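PDB 1IUG: putative aspartate aminotransferase from Thermus thermophilus, which probably transfers amino groups from amino acids such as aspartate to 2-oxo acids, using pyridoxal 5'-phosphate as cofactor. Local coordinates for residues A[9-14]-A[331-336]; A[130-135]-A[160-165]; A[281-286]-A[324-329]. All coordinates share one frame; numbering follows the deposited sequence.

Interaction 1 of 3, residues A[9-14]-A[331-336]; sequences PVRLHP and RYEALG
At the edge of the Arg11 guanidinium, in its plane, lies OE1 of Glu333, with Arg11 NH2 and Glu333 OE1 2.9 Å apart. It is a salt bridge through one oxygen and one nitrogen, not a paired two-bond grip, since Arg11 NH2 is 3.8 Å from Glu333 OE2 and the two planes stand 72° apart. Within the helix, and apart from the bridge, the ring of Tyr332 has CB of Arg331 over one face, near the rim. To reach across, the arginine chain bends at chi2 and chi3, whereas Glu333 runs out straight beyond CG, and the two side chains cross at about a right angle. In this class-V aminotransferase the bridge ties the loop between strand 3-4 and helix 14-21, close to the N-terminus, to the first turn of the C-terminal helix 331-348. Here the backbone N of Glu333 bonds to OD2 of Asp330. A negative side chain at this end of the helix would also suit the helix dipole. The touching surface is small, 57 Å² in all, and lies near the outside of the molecule, with Tyr329 packing against Arg11.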
ATOM      1  N   PRO A   9      10.321   3.428  10.507  1.00 27.42           N
ATOM      2  CA  PRO A   9       9.307   4.451  10.789  1.00 26.04           C
ATOM      3  C   PRO A   9       9.799   5.440  11.843  1.00 26.57           C
ATOM      4  O   PRO A   9      10.805   5.198  12.523  1.00 25.29           O
ATOM      5  CB  PRO A   9       8.134   3.623  11.316  1.00 27.34           C
ATOM      6  CG  PRO A   9       8.283   2.330  10.576  1.00 27.57           C
ATOM      7  CD  PRO A   9       9.759   2.082  10.717  1.00 27.30           C
ATOM      8  N   VAL A  10       9.086   6.549  11.981  1.00 26.90           N
ATOM      9  CA  VAL A  10       9.468   7.574  12.940  1.00 26.05           C
ATOM     10  C   VAL A  10       8.372   7.942  13.929  1.00 26.88           C
ATOM     11  O   VAL A  10       7.235   7.476  13.840  1.00 25.04           O
ATOM     12  CB  VAL A  10       9.895   8.889  12.228  1.00 26.08           C
ATOM     13  CG1 VAL A  10      11.083   8.643  11.297  1.00 21.45           C
ATOM     14  CG2 VAL A  10       8.712   9.484  11.463  1.00 24.19           C
ATOM     15  N   ARG A  11       8.764   8.792  14.871  1.00 26.92           N
ATOM     16  CA  ARG A  11       7.911   9.346  15.913  1.00 28.67           C
ATOM     17  C   ARG A  11       6.887  10.192  15.154  1.00 26.69           C
ATOM     18  O   ARG A  11       7.256  11.086  14.390  1.00 24.28           O
ATOM     19  CB  ARG A  11       8.797  10.229  16.790  1.00 32.61           C
ATOM     20  CG  ARG A  11       8.591  10.137  18.277  1.00 38.05           C
ATOM     21  CD  ARG A  11       7.227  10.546  18.727  1.00 41.26           C
ATOM     22  NE  ARG A  11       7.340  11.785  19.495  1.00 45.98           N
ATOM     23  CZ  ARG A  11       7.948  11.894  20.678  1.00 46.88           C
ATOM     24  NH1 ARG A  11       8.506  10.833  21.256  1.00 45.10           N
ATOM     25  NH2 ARG A  11       8.012  13.077  21.279  1.00 44.90           N
ATOM     26  N   LEU A  12       5.609   9.889  15.351  1.00 25.96           N
ATOM     27  CA  LEU A  12       4.539  10.588  14.650  1.00 27.50           C
ATOM     28  C   LEU A  12       4.237  12.018  15.074  1.00 28.43           C
ATOM     29  O   LEU A  12       4.274  12.366  16.254  1.00 28.15           O
ATOM     30  CB  LEU A  12       3.248   9.766  14.688  1.00 28.14           C
ATOM     31  CG  LEU A  12       3.276   8.379  14.041  1.00 31.04           C
ATOM     32  CD1 LEU A  12       1.873   7.778  14.087  1.00 31.35           C
ATOM     33  CD2 LEU A  12       3.777   8.470  12.599  1.00 27.28           C
ATOM     34  N   HIS A  13       3.940  12.844  14.080  1.00 30.38           N
ATOM     35  CA  HIS A  13       3.587  14.234  14.315  1.00 34.04           C
ATOM     36  C   HIS A  13       2.179  14.229  14.924  1.00 34.08           C
ATOM     37  O   HIS A  13       1.330  13.430  14.522  1.00 34.19           O
ATOM     38  CB  HIS A  13       3.587  14.998  12.988  1.00 35.46           C
ATOM     39  CG  HIS A  13       3.409  16.476  13.138  1.00 38.41           C
ATOM     40  ND1 HIS A  13       4.444  17.371  12.968  1.00 40.46           N
ATOM     41  CD2 HIS A  13       2.318  17.218  13.447  1.00 38.89           C
ATOM     42  CE1 HIS A  13       3.998  18.598  13.165  1.00 41.67           C
ATOM     43  NE2 HIS A  13       2.713  18.533  13.458  1.00 41.48           N
ATOM     44  N   PRO A  14       1.934  15.084  15.933  1.00 33.78           N
ATOM     45  CA  PRO A  14       0.634  15.187  16.608  1.00 34.45           C
ATOM     46  C   PRO A  14      -0.563  15.338  15.654  1.00 33.81           C
ATOM     47  O   PRO A  14      -1.625  14.759  15.893  1.00 33.76           O
ATOM     48  CB  PRO A  14       0.820  16.414  17.498  1.00 33.05           C
ATOM     49  CG  PRO A  14       2.255  16.286  17.901  1.00 33.56           C
ATOM     50  CD  PRO A  14       2.927  15.959  16.585  1.00 33.22           C
ATOM     51  N   ARG A 331      13.467  20.933  19.744  1.00 29.62           N
ATOM     52  CA  ARG A 331      14.789  21.368  20.189  1.00 29.87           C
ATOM     53  C   ARG A 331      15.213  20.672  21.499  1.00 29.71           C
ATOM     54  O   ARG A 331      16.294  20.091  21.591  1.00 28.12           O
ATOM     55  CB  ARG A 331      14.703  22.891  20.402  1.00 32.90           C
ATOM     56  CG  ARG A 331      15.945  23.745  20.178  1.00 37.20           C
ATOM     57  CD  ARG A 331      17.098  23.386  21.082  1.00 42.42           C
ATOM     58  NE  ARG A 331      18.044  24.494  21.255  1.00 46.38           N
ATOM     59  CZ  ARG A 331      18.723  25.086  20.273  1.00 48.91           C
ATOM     60  NH1 ARG A 331      18.572  24.704  19.007  1.00 49.64           N
ATOM     61  NH2 ARG A 331      19.604  26.033  20.568  1.00 50.17           N
ATOM     62  N   TYR A 332      14.311  20.663  22.475  1.00 28.13           N
ATOM     63  CA  TYR A 332      14.604  20.099  23.787  1.00 28.66           C
ATOM     64  C   TYR A 332      14.535  18.589  23.950  1.00 28.49           C
ATOM     65  O   TYR A 332      15.213  18.024  24.811  1.00 27.45           O
ATOM     66  CB  TYR A 332      13.793  20.855  24.834  1.00 27.07           C
ATOM     67  CG  TYR A 332      14.014  22.336  24.642  1.00 29.03           C
ATOM     68  CD1 TYR A 332      13.051  23.130  24.012  1.00 28.29           C
ATOM     69  CD2 TYR A 332      15.244  22.919  24.962  1.00 25.96           C
ATOM     70  CE1 TYR A 332      13.311  24.458  23.696  1.00 27.88           C
ATOM     71  CE2 TYR A 332      15.514  24.246  24.650  1.00 27.29           C
ATOM     72  CZ  TYR A 332      14.545  25.008  24.016  1.00 28.81           C
ATOM     73  OH  TYR A 332      14.812  26.313  23.686  1.00 26.93           O
ATOM     74  N   GLU A 333      13.743  17.929  23.114  1.00 27.34           N
ATOM     75  CA  GLU A 333      13.663  16.478  23.172  1.00 28.33           C
ATOM     76  C   GLU A 333      14.968  15.941  22.589  1.00 27.18           C
ATOM     77  O   GLU A 333      15.496  14.928  23.048  1.00 27.22           O
ATOM     78  CB  GLU A 333      12.447  15.973  22.393  1.00 27.15           C
ATOM     79  CG  GLU A 333      11.142  16.249  23.117  1.00 28.44           C
ATOM     80  CD  GLU A 333       9.915  15.992  22.269  1.00 30.54           C
ATOM     81  OE1 GLU A 333       8.958  15.398  22.793  1.00 32.42           O
ATOM     82  OE2 GLU A 333       9.893  16.396  21.087  1.00 31.56           O
ATOM     83  N   ALA A 334      15.506  16.665  21.610  1.00 27.86           N
ATOM     84  CA  ALA A 334      16.766  16.298  20.972  1.00 27.87           C
ATOM     85  C   ALA A 334      17.896  16.414  21.996  1.00 28.57           C
ATOM     86  O   ALA A 334      18.745  15.527  22.087  1.00 28.60           O
ATOM     87  CB  ALA A 334      17.038  17.198  19.775  1.00 28.10           C
ATOM     88  N   LEU A 335      17.895  17.500  22.772  1.00 27.63           N
ATOM     89  CA  LEU A 335      18.910  17.701  23.808  1.00 28.77           C
ATOM     90  C   LEU A 335      18.836  16.555  24.817  1.00 29.18           C
ATOM     91  O   LEU A 335      19.853  16.116  25.356  1.00 30.56           O
ATOM     92  CB  LEU A 335      18.712  19.042  24.526  1.00 28.87           C
ATOM     93  CG  LEU A 335      19.108  20.340  23.813  1.00 30.68           C
ATOM     94  CD1 LEU A 335      18.826  21.541  24.721  1.00 31.03           C
ATOM     95  CD2 LEU A 335      20.582  20.308  23.447  1.00 30.61           C
ATOM     96  N   GLY A 336      17.623  16.062  25.051  1.00 29.28           N
ATOM     97  CA  GLY A 336      17.434  14.952  25.968  1.00 29.64           C
ATOM     98  C   GLY A 336      18.045  13.679  25.410  1.00 30.19           C
ATOM     99  O   GLY A 336      18.644  12.900  26.153  1.00 30.11           O
TER

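Interaction 2 of 3, residues A[130-135]-A[160-165]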
ATOM      1  N   SER A 130      19.628  10.540  -0.397  1.00 22.81           N
ATOM      2  CA  SER A 130      20.066  10.287   0.965  1.00 23.05           C
ATOM      3  C   SER A 130      20.101   8.772   1.176  1.00 23.50           C
ATOM      4  O   SER A 130      19.056   8.119   1.231  1.00 24.21           O
ATOM      5  CB  SER A 130      19.113  10.958   1.953  1.00 21.61           C
ATOM      6  OG  SER A 130      19.419  10.594   3.286  1.00 24.89           O
ATOM      7  N   GLU A 131      21.310   8.214   1.203  1.00 24.77           N
ATOM      8  CA  GLU A 131      21.503   6.779   1.397  1.00 25.42           C
ATOM      9  C   GLU A 131      21.401   6.509   2.894  1.00 26.21           C
ATOM     10  O   GLU A 131      22.396   6.541   3.627  1.00 26.96           O
ATOM     11  CB  GLU A 131      22.866   6.345   0.830  1.00 24.57           C
ATOM     12  CG  GLU A 131      23.188   4.856   0.973  1.00 27.01           C
ATOM     13  CD  GLU A 131      22.095   3.945   0.426  1.00 26.89           C
ATOM     14  OE1 GLU A 131      22.035   3.741  -0.806  1.00 28.01           O
ATOM     15  OE2 GLU A 131      21.298   3.420   1.233  1.00 27.29           O
ATOM     16  N   THR A 132      20.176   6.255   3.339  1.00 25.42           N
ATOM     17  CA  THR A 132      19.873   6.021   4.747  1.00 23.81           C
ATOM     18  C   THR A 132      20.708   4.949   5.451  1.00 24.43           C
ATOM     19  O   THR A 132      20.998   5.070   6.649  1.00 24.79           O
ATOM     20  CB  THR A 132      18.382   5.699   4.930  1.00 23.34           C
ATOM     21  OG1 THR A 132      17.614   6.524   4.043  1.00 19.88           O
ATOM     22  CG2 THR A 132      17.955   5.986   6.359  1.00 21.01           C
ATOM     23  N   SER A 133      21.102   3.919   4.708  1.00 23.38           N
ATOM     24  CA  SER A 133      21.895   2.828   5.264  1.00 25.18           C
ATOM     25  C   SER A 133      23.289   3.267   5.703  1.00 26.45           C
ATOM     26  O   SER A 133      23.863   2.693   6.630  1.00 28.06           O
ATOM     27  CB  SER A 133      22.010   1.684   4.255  1.00 25.36           C
ATOM     28  OG  SER A 133      22.770   2.064   3.120  1.00 28.16           O
ATOM     29  N   THR A 134      23.822   4.304   5.064  1.00 27.19           N
ATOM     30  CA  THR A 134      25.158   4.781   5.410  1.00 27.91           C
ATOM     31  C   THR A 134      25.179   6.189   5.997  1.00 30.17           C
ATOM     32  O   THR A 134      26.135   6.568   6.681  1.00 31.39           O
ATOM     33  CB  THR A 134      26.088   4.747   4.185  1.00 26.57           C
ATOM     34  OG1 THR A 134      25.660   5.731   3.236  1.00 26.89           O
ATOM     35  CG2 THR A 134      26.055   3.368   3.528  1.00 24.28           C
ATOM     36  N   GLY A 135      24.115   6.948   5.745  1.00 30.97           N
ATOM     37  CA  GLY A 135      24.031   8.317   6.229  1.00 29.40           C
ATOM     38  C   GLY A 135      24.673   9.275   5.244  1.00 29.53           C
ATOM     39  O   GLY A 135      24.914  10.443   5.560  1.00 29.02           O
ATOM     40  N   MET A 160      14.337  10.055  -3.140  1.00 22.47           N
ATOM     41  CA  MET A 160      14.363  11.150  -2.173  1.00 22.63           C
ATOM     42  C   MET A 160      13.543  10.775  -0.937  1.00 23.31           C
ATOM     43  O   MET A 160      12.967  11.644  -0.271  1.00 22.21           O
ATOM     44  CB  MET A 160      13.798  12.430  -2.799  1.00 23.00           C
ATOM     45  CG  MET A 160      14.667  13.063  -3.883  1.00 22.35           C
ATOM     46  SD  MET A 160      13.858  14.535  -4.567  1.00 26.05           S
ATOM     47  CE  MET A 160      15.040  15.071  -5.755  1.00 22.31           C
ATOM     48  N   VAL A 161      13.512   9.479  -0.622  1.00 22.57           N
ATOM     49  CA  VAL A 161      12.748   8.989   0.519  1.00 22.25           C
ATOM     50  C   VAL A 161      13.164   9.609   1.841  1.00 22.89           C
ATOM     51  O   VAL A 161      12.297   9.922   2.661  1.00 24.21           O
ATOM     52  CB  VAL A 161      12.736   7.445   0.610  1.00 20.54           C
ATOM     53  CG1 VAL A 161      11.976   7.004   1.846  1.00 22.09           C
ATOM     54  CG2 VAL A 161      12.063   6.850  -0.625  1.00 18.73           C
ATOM     55  N   THR A 162      14.469   9.779   2.064  1.00 23.04           N
ATOM     56  CA  THR A 162      14.931  10.405   3.306  1.00 22.25           C
ATOM     57  C   THR A 162      15.544  11.792   3.117  1.00 22.27           C
ATOM     58  O   THR A 162      16.363  12.229   3.924  1.00 23.23           O
ATOM     59  CB  THR A 162      15.893   9.513   4.138  1.00 21.68           C
ATOM     60  OG1 THR A 162      17.003   9.102   3.341  1.00 21.29           O
ATOM     61  CG2 THR A 162      15.164   8.302   4.682  1.00 22.58           C
ATOM     62  N   SER A 163      15.190  12.458   2.019  1.00 22.78           N
ATOM     63  CA  SER A 163      15.662  13.817   1.771  1.00 23.46           C
ATOM     64  C   SER A 163      14.459  14.770   1.747  1.00 24.01           C
ATOM     65  O   SER A 163      14.577  15.935   2.135  1.00 25.55           O
ATOM     66  CB  SER A 163      16.480  13.917   0.479  1.00 22.90           C
ATOM     67  OG  SER A 163      15.728  13.557  -0.665  1.00 25.37           O
ATOM     68  N   LEU A 164      13.295  14.259   1.345  1.00 22.01           N
ATOM     69  CA  LEU A 164      12.078  15.070   1.299  1.00 23.35           C
ATOM     70  C   LEU A 164      11.687  15.510   2.711  1.00 23.20           C
ATOM     71  O   LEU A 164      11.458  14.670   3.579  1.00 22.03           O
ATOM     72  CB  LEU A 164      10.917  14.287   0.674  1.00 21.53           C
ATOM     73  CG  LEU A 164       9.600  15.063   0.521  1.00 22.49           C
ATOM     74  CD1 LEU A 164       9.756  16.149  -0.532  1.00 21.72           C
ATOM     75  CD2 LEU A 164       8.468  14.128   0.147  1.00 21.39           C
ATOM     76  N   LEU A 165      11.627  16.826   2.922  1.00 23.79           N
ATOM     77  CA  LEU A 165      11.272  17.430   4.215  1.00 25.51           C
ATOM     78  C   LEU A 165      12.336  17.229   5.299  1.00 26.82           C
ATOM     79  O   LEU A 165      12.091  17.457   6.485  1.00 27.18           O
ATOM     80  CB  LEU A 165       9.914  16.917   4.710  1.00 26.66           C
ATOM     81  CG  LEU A 165       8.865  18.000   4.971  1.00 28.14           C
ATOM     82  CD1 LEU A 165       8.453  18.638   3.659  1.00 28.14           C
ATOM     83  CD2 LEU A 165       7.658  17.406   5.675  1.00 28.93           C
TER
HETATM   84  O   HOH W   1      16.837   9.306  -0.029  1.00 27.37           O
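Thr162 pushes its hydroxyl between Ser130 and Thr132, where the chain leaves two neighbouring parallel strands, 155-159 and 124-128, of the seven-stranded sheet. This is the large domain of a fold type I pyridoxal-phosphate enzyme, in which loops at the strand ends build the cofactor site. The tight part is a cluster of three hydroxyls. Thr162 OG1 is gripped twice, by Ser130 OG at 2.8 Å and by Thr132 OG1 at 2.7 Å, and either member of each pair could be the donor. With chi1 at 55°, Thr162 OG1 sits between its own backbone N and carbonyl carbon, facing both partners, and this leaves the methyl to lie alongside Thr132, where Thr162 CG2 comes within 3.1 Å of Thr132 OG1. Each partner is held a second time: Ser130 OG bonds to Ser281 OG, and Thr132 OG1 to O3 of the modified residue LLP at position 185. Thr162 is thus placed in the second shell, where it probably steadies the Thr132 hydroxyl that bonds to the O3 of the cofactor. Nearby, the carbonyl of Thr132 makes a weak bond to Arg322, the predicted substrate-binding arginine. The other side of the contact is looser. Ser130 and Ser163 meet there at no less than 4.2 Å, between Ser130 CB and Ser163 N, and the two backbones are joined through a water instead of directly. That water accepts from Ser130 N at 3.1 Å and from Thr162 N at 3.2 Å.

Interaction 3 of 3, residues A[281-286]-A[324-329]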
ATOM      1  N   SER A 281      24.074  13.412   5.560  1.00 35.33           N
ATOM      2  CA  SER A 281      22.651  13.589   5.314  1.00 32.39           C
ATOM      3  C   SER A 281      22.035  13.911   6.672  1.00 30.48           C
ATOM      4  O   SER A 281      22.407  13.312   7.682  1.00 31.04           O
ATOM      5  CB  SER A 281      22.037  12.298   4.778  1.00 33.36           C
ATOM      6  OG  SER A 281      20.625  12.389   4.752  1.00 33.70           O
ATOM      7  N   PRO A 282      21.094  14.866   6.718  1.00 28.16           N
ATOM      8  CA  PRO A 282      20.445  15.242   7.978  1.00 27.22           C
ATOM      9  C   PRO A 282      19.435  14.196   8.472  1.00 26.35           C
ATOM     10  O   PRO A 282      18.867  14.342   9.549  1.00 26.55           O
ATOM     11  CB  PRO A 282      19.722  16.548   7.621  1.00 27.85           C
ATOM     12  CG  PRO A 282      20.360  17.000   6.316  1.00 28.61           C
ATOM     13  CD  PRO A 282      20.622  15.715   5.612  1.00 28.20           C
ATOM     14  N   ALA A 283      19.221  13.145   7.684  1.00 25.54           N
ATOM     15  CA  ALA A 283      18.251  12.102   8.021  1.00 24.67           C
ATOM     16  C   ALA A 283      18.671  11.091   9.079  1.00 25.13           C
ATOM     17  O   ALA A 283      17.818  10.504   9.746  1.00 24.54           O
ATOM     18  CB  ALA A 283      17.828  11.363   6.755  1.00 22.24           C
ATOM     19  N   VAL A 284      19.972  10.881   9.236  1.00 25.38           N
ATOM     20  CA  VAL A 284      20.455   9.892  10.194  1.00 26.06           C
ATOM     21  C   VAL A 284      21.929  10.100  10.524  1.00 28.27           C
ATOM     22  O   VAL A 284      22.665  10.711   9.748  1.00 29.02           O
ATOM     23  CB  VAL A 284      20.242   8.454   9.611  1.00 26.79           C
ATOM     24  CG1 VAL A 284      20.964   8.312   8.282  1.00 27.85           C
ATOM     25  CG2 VAL A 284      20.694   7.377  10.592  1.00 26.18           C
ATOM     26  N   ALA A 285      22.332   9.656  11.714  1.00 30.10           N
ATOM     27  CA  ALA A 285      23.722   9.739  12.161  1.00 29.95           C
ATOM     28  C   ALA A 285      24.244   8.305  12.262  1.00 32.05           C
ATOM     29  O   ALA A 285      23.747   7.506  13.064  1.00 32.96           O
ATOM     30  CB  ALA A 285      23.815  10.439  13.513  1.00 28.63           C
ATOM     31  N   ALA A 286      25.212   7.971  11.413  1.00 33.07           N
ATOM     32  CA  ALA A 286      25.787   6.630  11.393  1.00 33.41           C
ATOM     33  C   ALA A 286      27.181   6.603  12.007  1.00 34.22           C
ATOM     34  O   ALA A 286      28.028   7.437  11.683  1.00 33.63           O
ATOM     35  CB  ALA A 286      25.821   6.097   9.966  1.00 34.09           C
ATOM     36  N   SER A 324      18.638   8.443  14.732  1.00 30.45           N
ATOM     37  CA  SER A 324      17.898   9.434  13.954  1.00 27.98           C
ATOM     38  C   SER A 324      16.811  10.201  14.705  1.00 27.63           C
ATOM     39  O   SER A 324      15.945   9.613  15.360  1.00 25.67           O
ATOM     40  CB  SER A 324      17.285   8.777  12.719  1.00 25.68           C
ATOM     41  OG  SER A 324      16.613   9.731  11.915  1.00 26.03           O
ATOM     42  N   LEU A 325      16.857  11.524  14.572  1.00 25.87           N
ATOM     43  CA  LEU A 325      15.883  12.415  15.189  1.00 26.07           C
ATOM     44  C   LEU A 325      14.967  12.971  14.103  1.00 26.69           C
ATOM     45  O   LEU A 325      14.382  14.043  14.256  1.00 27.61           O
ATOM     46  CB  LEU A 325      16.592  13.559  15.916  1.00 24.83           C
ATOM     47  CG  LEU A 325      17.188  13.194  17.276  1.00 27.16           C
ATOM     48  CD1 LEU A 325      18.131  14.279  17.774  1.00 26.10           C
ATOM     49  CD2 LEU A 325      16.052  12.964  18.257  1.00 26.29           C
ATOM     50  N   MET A 326      14.844  12.217  13.013  1.00 26.39           N
ATOM     51  CA  MET A 326      14.018  12.598  11.869  1.00 26.41           C
ATOM     52  C   MET A 326      12.532  12.692  12.229  1.00 26.56           C
ATOM     53  O   MET A 326      11.767  13.379  11.548  1.00 27.99           O
ATOM     54  CB  MET A 326      14.261  11.603  10.718  1.00 27.39           C
ATOM     55  CG  MET A 326      13.448  11.828   9.452  1.00 28.52           C
ATOM     56  SD  MET A 326      14.162  10.980   8.011  1.00 30.05           S
ATOM     57  CE  MET A 326      14.293   9.306   8.617  1.00 26.70           C
ATOM     58  N   GLY A 327      12.145  12.040  13.324  1.00 26.03           N
ATOM     59  CA  GLY A 327      10.764  12.064  13.777  1.00 24.19           C
ATOM     60  C   GLY A 327      10.319  13.393  14.365  1.00 24.42           C
ATOM     61  O   GLY A 327      11.088  14.348  14.399  1.00 22.60           O
ATOM     62  N   ALA A 328       9.081  13.449  14.852  1.00 25.35           N
ATOM     63  CA  ALA A 328       8.536  14.678  15.423  1.00 27.55           C
ATOM     64  C   ALA A 328       9.090  14.998  16.813  1.00 28.67           C
ATOM     65  O   ALA A 328       8.442  14.748  17.830  1.00 28.85           O
ATOM     66  CB  ALA A 328       7.011  14.614  15.449  1.00 25.22           C
ATOM     67  N   TYR A 329      10.303  15.544  16.834  1.00 28.35           N
ATOM     68  CA  TYR A 329      10.989  15.922  18.067  1.00 27.56           C
ATOM     69  C   TYR A 329      11.353  17.385  17.990  1.00 27.44           C
ATOM     70  O   TYR A 329      11.713  17.882  16.917  1.00 26.63           O
ATOM     71  CB  TYR A 329      12.294  15.138  18.231  1.00 26.82           C
ATOM     72  CG  TYR A 329      12.121  13.667  18.479  1.00 27.34           C
ATOM     73  CD1 TYR A 329      12.450  12.728  17.498  1.00 26.45           C
ATOM     74  CD2 TYR A 329      11.652  13.206  19.706  1.00 26.61           C
ATOM     75  CE1 TYR A 329      12.320  11.363  17.738  1.00 27.78           C
ATOM     76  CE2 TYR A 329      11.516  11.848  19.956  1.00 29.19           C
ATOM     77  CZ  TYR A 329      11.851  10.932  18.972  1.00 29.23           C
ATOM     78  OH  TYR A 329      11.715   9.593  19.240  1.00 30.66           O
TER
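Ser324 meets the carbonyl oxygen of Ala283 with its hydroxyl, while Met326 meets the Ala283 methyl with its sulfur. Ser324 has its OG anti to the backbone N (chi1 -177°), which carries the hydroxyl across the gap: Ser324 OG donates to Ala283 O at 2.6 Å. The donor comes in at a C=O...donor angle of 156°, tilted a little from the carbonyl plane. The serine oxygen also accepts, with Ser324 OG 3.2 Å from Met326 N, and closes an ST turn. One serine hydroxyl therefore sets the local bend of its own chain and clamps the neighbouring one. Met326 is extended through chi1 and chi2, which brings the sulfur to the methyl, with Met326 SD and Ala283 CB 3.9 Å apart. The bend at chi3 (54°) then swings the terminal methyl round, leaving Met326 CE 3.9 Å from Ala283 O. Next along the chain, Val284 adds a lighter touch, its CG2 4.3 Å from Ser324 CB. With an alanine in place of Ser324, Ala283 O would probably lose its hydroxyl donor and Met326 N its acceptor, leaving the turn less firmly set in a buried spot. Ala283 itself packs on Thr162, and Val284 on Arg322, the residue predicted to bind substrate. The Ser281-Val284 type I turn leads into strand 285-288, and Ser324 follows strand 320-323. These two strands are antiparallel neighbours, so the contact finishes off one end of the pair in the small-domain sheet of this fold type I aminotransferase, beside the probable substrate pocket.

Interactions 2 and 3 are buried: interaction 2 rests on hydroxyls and a bridging water, interaction 3 on a hydroxyl-to-carbonyl bond and apolar packing. Interaction 1 lies toward the surface and depends on one pair of opposite charges. Interaction 2 lies where the chain leaves strands of the seven-stranded sheet, interaction 3 at the end of two strands of the five-stranded one. The two meet directly: besides the serine hydroxyls, Gly135 O reaches Ser281 N at 3.1 Å, and Ala283 CB packs on the carbonyl of Thr162. Interaction 3 also adjoins interaction 1, since segment 324-329 leads into the helix that carries Glu333 and Arg11 O lies 3.0 Å from Ala328 N. Interactions 1 and 2 do not touch, their nearest atoms being about 8 Å apart.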